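Local coordinates for protein siroheme decarboxylase (Hydrogenobacter thermophilus, PDB 4CH7) that decarboxylates siroheme to didecarboxysiroheme, a step in the biosynthesis of heme d1, at residues A[102-107]-A[133-138]; A[263-268]-A[274-279]. All coordinates share one frame; numbering follows the deposited sequence.

Interactions 1 and 2 lie on one closed antiparallel barrel, within two different AsnC-like ligand-binding ranges of the chain, and their centres are 11 Å apart. The join runs along neighbouring strands: V138 N, from segment 133-138, and Q264 O, from segment 263-268, lie 2.8 Å apart in a probable hydrogen bond. Beside that seam L135 CD2 sits 3.5 Å from R265 NH2, so the leucine that meets W104 in interaction 1 also packs on the arginine of interaction 2. Both contacts lie near H93, the inferred active-site histidine: its side chain is about 8 Å from that of W104 and about 7 Å from that of Y263.

Interaction 1 of 2, residues A[102-107]-A[133-138]; sequences NLWFTL and LVLRVV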
loop_
_atom_site.group_PDB
_atom_site.type_symbol
_atom_site.label_atom_id
_atom_site.label_comp_id
_atom_site.label_asym_id
_atom_site.label_seq_id
_atom_site.Cartn_x
_atom_site.Cartn_y
_atom_site.Cartn_z
ATOM N N ASN A 102 -17.255 11.974 0.885
ATOM C CA ASN A 102 -17.156 11.688 -0.544
ATOM C C ASN A 102 -15.726 11.669 -1.079
ATOM O O ASN A 102 -15.509 11.397 -2.262
ATOM C CB ASN A 102 -17.985 12.701 -1.334
ATOM C CG ASN A 102 -17.688 14.129 -0.928
ATOM O OD1 ASN A 102 -17.362 14.399 0.227
ATOM N ND2 ASN A 102 -17.802 15.054 -1.874
ATOM N N LEU A 103 -14.756 11.972 -0.222
ATOM C CA LEU A 103 -13.356 11.921 -0.631
ATOM C C LEU A 103 -12.539 11.050 0.317
ATOM O O LEU A 103 -12.379 11.378 1.493
ATOM C CB LEU A 103 -12.753 13.326 -0.722
ATOM C CG LEU A 103 -11.389 13.374 -1.409
ATOM C CD1 LEU A 103 -11.540 13.073 -2.893
ATOM C CD2 LEU A 103 -10.703 14.706 -1.199
ATOM N N TRP A 104 -12.020 9.943 -0.207
ATOM C CA TRP A 104 -11.245 9.001 0.587
ATOM C C TRP A 104 -9.840 8.844 0.031
ATOM O O TRP A 104 -9.661 8.520 -1.146
ATOM C CB TRP A 104 -11.936 7.640 0.603
ATOM C CG TRP A 104 -13.190 7.626 1.412
ATOM C CD1 TRP A 104 -14.382 8.205 1.092
ATOM C CD2 TRP A 104 -13.382 6.987 2.681
ATOM N NE1 TRP A 104 -15.303 7.972 2.089
ATOM C CE2 TRP A 104 -14.710 7.225 3.075
ATOM C CE3 TRP A 104 -12.555 6.238 3.522
ATOM C CZ2 TRP A 104 -15.232 6.737 4.281
ATOM C CZ3 TRP A 104 -13.072 5.756 4.713
ATOM C CH2 TRP A 104 -14.396 6.004 5.081
ATOM N N PHE A 105 -8.843 9.073 0.879
ATOM C CA PHE A 105 -7.463 8.855 0.473
ATOM C C PHE A 105 -6.643 8.145 1.542
ATOM O O PHE A 105 -6.970 8.180 2.732
ATOM C CB PHE A 105 -6.792 10.163 0.028
ATOM C CG PHE A 105 -6.737 11.221 1.088
ATOM C CD1 PHE A 105 -7.807 12.083 1.283
ATOM C CD2 PHE A 105 -5.599 11.378 1.867
ATOM C CE1 PHE A 105 -7.755 13.069 2.252
ATOM C CE2 PHE A 105 -5.535 12.361 2.837
ATOM C CZ PHE A 105 -6.615 13.211 3.029
ATOM N N THR A 106 -5.586 7.478 1.097
ATOM C CA THR A 106 -4.656 6.825 2.004
ATOM C C THR A 106 -3.480 7.756 2.251
ATOM O O THR A 106 -2.811 8.186 1.310
ATOM C CB THR A 106 -4.150 5.490 1.434
ATOM O OG1 THR A 106 -5.251 4.584 1.285
ATOM C CG2 THR A 106 -3.108 4.876 2.359
ATOM N N LEU A 107 -3.245 8.081 3.519
ATOM C CA LEU A 107 -2.145 8.963 3.883
ATOM C C LEU A 107 -1.090 8.205 4.667
ATOM O O LEU A 107 -1.413 7.480 5.607
ATOM C CB LEU A 107 -2.649 10.147 4.712
ATOM C CG LEU A 107 -1.583 11.081 5.291
ATOM C CD1 LEU A 107 -0.765 11.713 4.178
ATOM C CD2 LEU A 107 -2.216 12.151 6.160
ATOM N N LEU A 133 -12.516 11.902 8.690
ATOM C CA LEU A 133 -12.298 10.660 9.417
ATOM C C LEU A 133 -10.834 10.249 9.343
ATOM O O LEU A 133 -10.178 10.432 8.315
ATOM C CB LEU A 133 -13.179 9.548 8.850
ATOM C CG LEU A 133 -14.686 9.783 8.889
ATOM C CD1 LEU A 133 -15.424 8.632 8.238
ATOM C CD2 LEU A 133 -15.160 9.985 10.315
ATOM N N VAL A 134 -10.325 9.706 10.445
ATOM C CA VAL A 134 -8.969 9.183 10.487
ATOM C C VAL A 134 -9.028 7.723 10.919
ATOM O O VAL A 134 -9.107 7.416 12.113
ATOM C CB VAL A 134 -8.067 10.009 11.427
ATOM C CG1 VAL A 134 -6.703 9.361 11.561
ATOM C CG2 VAL A 134 -7.925 11.431 10.901
ATOM N N LEU A 135 -9.008 6.827 9.935
ATOM C CA LEU A 135 -9.196 5.402 10.185
ATOM C C LEU A 135 -7.919 4.612 9.919
ATOM O O LEU A 135 -7.360 4.670 8.823
ATOM C CB LEU A 135 -10.330 4.856 9.312
ATOM C CG LEU A 135 -11.615 5.683 9.280
ATOM C CD1 LEU A 135 -12.645 5.059 8.352
ATOM C CD2 LEU A 135 -12.183 5.846 10.674
ATOM N N ARG A 136 -7.458 3.875 10.925
ATOM C CA ARG A 136 -6.301 3.008 10.754
ATOM C C ARG A 136 -6.736 1.564 10.559
ATOM O O ARG A 136 -7.259 0.929 11.477
ATOM C CB ARG A 136 -5.345 3.137 11.938
ATOM C CG ARG A 136 -4.534 4.419 11.906
ATOM C CD ARG A 136 -3.608 4.541 13.099
ATOM N NE ARG A 136 -2.801 5.755 13.022
ATOM C CZ ARG A 136 -3.234 6.958 13.387
ATOM N NH1 ARG A 136 -4.465 7.112 13.851
ATOM N NH2 ARG A 136 -2.439 8.013 13.284
ATOM N N VAL A 137 -6.517 1.053 9.353
ATOM C CA VAL A 137 -6.931 -0.297 9.001
ATOM C C VAL A 137 -5.739 -1.246 8.937
ATOM O O VAL A 137 -4.599 -0.816 8.748
ATOM C CB VAL A 137 -7.677 -0.317 7.655
ATOM C CG1 VAL A 137 -8.918 0.558 7.723
ATOM C CG2 VAL A 137 -6.767 0.152 6.529
ATOM N N VAL A 138 -6.010 -2.534 9.114
ATOM C CA VAL A 138 -4.993 -3.568 8.988
ATOM C C VAL A 138 -5.464 -4.557 7.931
ATOM O O VAL A 138 -6.612 -4.998 7.964
ATOM C CB VAL A 138 -4.789 -4.322 10.309
ATOM C CG1 VAL A 138 -3.476 -5.088 10.278
ATOM C CG2 VAL A 138 -4.814 -3.359 11.480
#
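The indole of W104 is met along its six-membered ring by two leucines: L135 reaches it at the edge, near the ring plane, and L133 arrives obliquely. At the edge the work is done by one methyl, L135 CD1, which lies 3.7 Å from W104 CZ3 and 3.8 Å from W104 CH2 and so straddles the bond between them. L133 CD1 is looser, 4.2 Å from W104 CH2. L68 and A70, on strand 65-71, also touch the indole. That strand lies between 103-109 and 132-139 in the barrel, so the contact reaches across it, and the closest alpha carbons, W104 CA and L133 CA, remain 9.0 Å apart. The tryptophan bridges this gap: its CG stands anti to the carbonyl carbon (chi1 -71°), and chi2 of 72° turns the benzo end to the leucines. W104 points to the opposite side of its strand from L103 and F105, which pack on helix 75-87, and so faces the barrel interior. Just before it, N102 and L103 both face F71 in a classic beta bulge. At the other end of the indole, NE1 donates to F101 O, which satisfies its one polar hydrogen. What remains between the segments is wholly apolar and buried: van der Waals contact of two leucine methyls with the indole, set by shape and carrying no directional bond.

Interaction 2 of 2, residues A[263-268]-A[274-279]; sequences YQRTTS and NLFAMM
A beta hairpin brings strands 259-264 and 275-281 together here, with Y263 and F276 as its hydrogen-bonded pair. Y263 N gives its hydrogen to F276 O at 2.8 Å, and F276 N returns one to Y263 O at the same length. Further along, R265 N bonds to N274 O at 3.0 Å, while N274 and L275 both face W239 in a classic beta bulge. The hairpin belongs to the second AsnC-like half of the barrel: Q264 and L275 turn to helix 246-254, and Y263 and F276 to the other face, where L135 packs on F276. On that face M278, a selenomethionine, crosses the Y263 ring at about a right angle, its CG in the ring plane and 4.0 Å from Y263 CE1. R265 leaves its backbone with CG between N and the carbonyl carbon (chi1 58°) and bends at chi3, which lays CD obliquely against F276, 3.8 Å from its CZ. Its guanidinium then gives NH2 to S268 OG, in plane at 3.1 Å, and NH1 to F271 O and Y273 O. With an alanine here, S268 OG would probably lose the NH2 donor, F271 O and Y273 O their NH1 donor, and F276 CZ its aliphatic neighbour, leaving the hairpin loop freer to move. Beside it, the side chains of T267 and N274 lie side by side, with T267 CG2 3.6 Å from N274 CB, and N274 ND2 bonds to V241 O.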
loop_
_atom_site.group_PDB
_atom_site.type_symbol
_atom_site.label_atom_id
_atom_site.label_comp_id
_atom_site.label_asym_id
_atom_site.label_seq_id
_atom_site.Cartn_x
_atom_site.Cartn_y
_atom_site.Cartn_z
ATOM N N TYR A 263 -9.810 -5.476 4.979
ATOM C CA TYR A 263 -9.118 -4.779 6.051
ATOM C C TYR A 263 -9.997 -4.778 7.286
ATOM O O TYR A 263 -11.216 -4.930 7.186
ATOM C CB TYR A 263 -8.817 -3.336 5.649
ATOM C CG TYR A 263 -8.088 -3.195 4.333
ATOM C CD1 TYR A 263 -8.788 -3.136 3.135
ATOM C CD2 TYR A 263 -6.704 -3.107 4.287
ATOM C CE1 TYR A 263 -8.130 -3.005 1.931
ATOM C CE2 TYR A 263 -6.038 -2.973 3.085
ATOM C CZ TYR A 263 -6.756 -2.924 1.911
ATOM O OH TYR A 263 -6.100 -2.793 0.711
ATOM N N GLN A 264 -9.382 -4.606 8.450
ATOM C CA GLN A 264 -10.150 -4.458 9.675
ATOM C C GLN A 264 -9.616 -3.308 10.514
ATOM O O GLN A 264 -8.446 -2.926 10.410
ATOM C CB GLN A 264 -10.155 -5.755 10.483
ATOM C CG GLN A 264 -8.791 -6.174 11.012
ATOM C CD GLN A 264 -8.900 -7.242 12.079
ATOM O OE1 GLN A 264 -9.894 -7.305 12.800
ATOM N NE2 GLN A 264 -7.881 -8.087 12.188
ATOM N N ARG A 265 -10.496 -2.748 11.331
ATOM C CA ARG A 265 -10.125 -1.694 12.254
ATOM C C ARG A 265 -11.007 -1.835 13.474
ATOM O O ARG A 265 -11.866 -2.716 13.530
ATOM C CB ARG A 265 -10.345 -0.323 11.615
ATOM C CG ARG A 265 -11.780 -0.075 11.164
ATOM C CD ARG A 265 -11.981 1.362 10.684
ATOM N NE ARG A 265 -11.937 2.334 11.775
ATOM C CZ ARG A 265 -13.016 2.838 12.370
ATOM N NH1 ARG A 265 -14.229 2.467 11.986
ATOM N NH2 ARG A 265 -12.885 3.714 13.354
ATOM N N THR A 266 -10.802 -0.966 14.452
ATOM C CA THR A 266 -11.697 -0.927 15.591
ATOM C C THR A 266 -12.969 -0.205 15.181
ATOM O O THR A 266 -13.007 0.449 14.141
ATOM C CB THR A 266 -11.066 -0.187 16.769
ATOM O OG1 THR A 266 -11.862 -0.406 17.936
ATOM C CG2 THR A 266 -10.975 1.304 16.485
ATOM N N THR A 267 -14.017 -0.338 15.987
ATOM C CA THR A 267 -15.218 0.462 15.786
ATOM C C THR A 267 -15.028 1.794 16.495
ATOM O O THR A 267 -14.217 1.898 17.416
ATOM C CB THR A 267 -16.473 -0.231 16.340
ATOM O OG1 THR A 267 -16.351 -0.392 17.759
ATOM C CG2 THR A 267 -16.664 -1.592 15.694
ATOM N N SER A 268 -15.760 2.812 16.058
ATOM C CA SER A 268 -15.703 4.116 16.705
ATOM C C SER A 268 -17.032 4.836 16.528
ATOM O O SER A 268 -17.837 4.463 15.673
ATOM C CB SER A 268 -14.570 4.965 16.125
ATOM O OG SER A 268 -14.932 5.518 14.871
ATOM N N ASN A 274 -16.191 -1.858 11.143
ATOM C CA ASN A 274 -14.893 -2.412 11.514
ATOM C C ASN A 274 -14.324 -3.380 10.473
ATOM O O ASN A 274 -13.157 -3.774 10.556
ATOM C CB ASN A 274 -14.968 -3.090 12.886
ATOM C CG ASN A 274 -16.048 -4.158 12.957
ATOM O OD1 ASN A 274 -17.033 -4.109 12.224
ATOM N ND2 ASN A 274 -15.870 -5.125 13.851
ATOM N N LEU A 275 -15.146 -3.771 9.501
ATOM C CA LEU A 275 -14.673 -4.639 8.423
ATOM C C LEU A 275 -14.788 -3.969 7.059
ATOM O O LEU A 275 -15.873 -3.555 6.646
ATOM C CB LEU A 275 -15.411 -5.982 8.423
ATOM C CG LEU A 275 -14.972 -6.979 7.347
ATOM C CD1 LEU A 275 -13.478 -7.209 7.406
ATOM C CD2 LEU A 275 -15.708 -8.291 7.499
ATOM N N PHE A 276 -13.652 -3.860 6.372
ATOM C CA PHE A 276 -13.606 -3.276 5.035
ATOM C C PHE A 276 -13.335 -4.384 4.025
ATOM O O PHE A 276 -12.473 -5.236 4.248
ATOM C CB PHE A 276 -12.505 -2.215 4.932
ATOM C CG PHE A 276 -12.790 -0.942 5.697
ATOM C CD1 PHE A 276 -13.622 -0.935 6.815
ATOM C CD2 PHE A 276 -12.218 0.256 5.290
ATOM C CE1 PHE A 276 -13.875 0.239 7.515
ATOM C CE2 PHE A 276 -12.467 1.436 5.981
ATOM C CZ PHE A 276 -13.297 1.426 7.096
ATOM N N ALA A 277 -14.074 -4.381 2.921
ATOM C CA ALA A 277 -13.858 -5.367 1.865
ATOM C C ALA A 277 -13.988 -4.735 0.490
ATOM O O ALA A 277 -15.083 -4.349 0.079
ATOM C CB ALA A 277 -14.826 -6.534 2.005
HETATM N N MSE A 278 -12.868 -4.640 -0.221
HETATM C CA MSE A 278 -12.870 -4.070 -1.560
HETATM C C MSE A 278 -13.644 -4.971 -2.508
HETATM O O MSE A 278 -13.285 -6.131 -2.713
HETATM C CB MSE A 278 -11.444 -3.882 -2.076
HETATM C CG MSE A 278 -10.552 -3.013 -1.198
HETATM SE SE MSE A 278 -11.340 -1.300 -0.723
HETATM C CE MSE A 278 -11.915 -1.743 1.075
HETATM N N MSE A 279 -14.718 -4.437 -3.076
HETATM C CA MSE A 279 -15.495 -5.180 -4.056
HETATM C C MSE A 279 -15.310 -4.593 -5.450
HETATM O O MSE A 279 -15.006 -3.406 -5.610
HETATM C CB MSE A 279 -16.980 -5.205 -3.683
HETATM C CG MSE A 279 -17.333 -6.127 -2.521
HETATM SE SE MSE A 279 -19.177 -5.914 -1.960
HETATM C CE MSE A 279 -19.225 -7.217 -0.531
#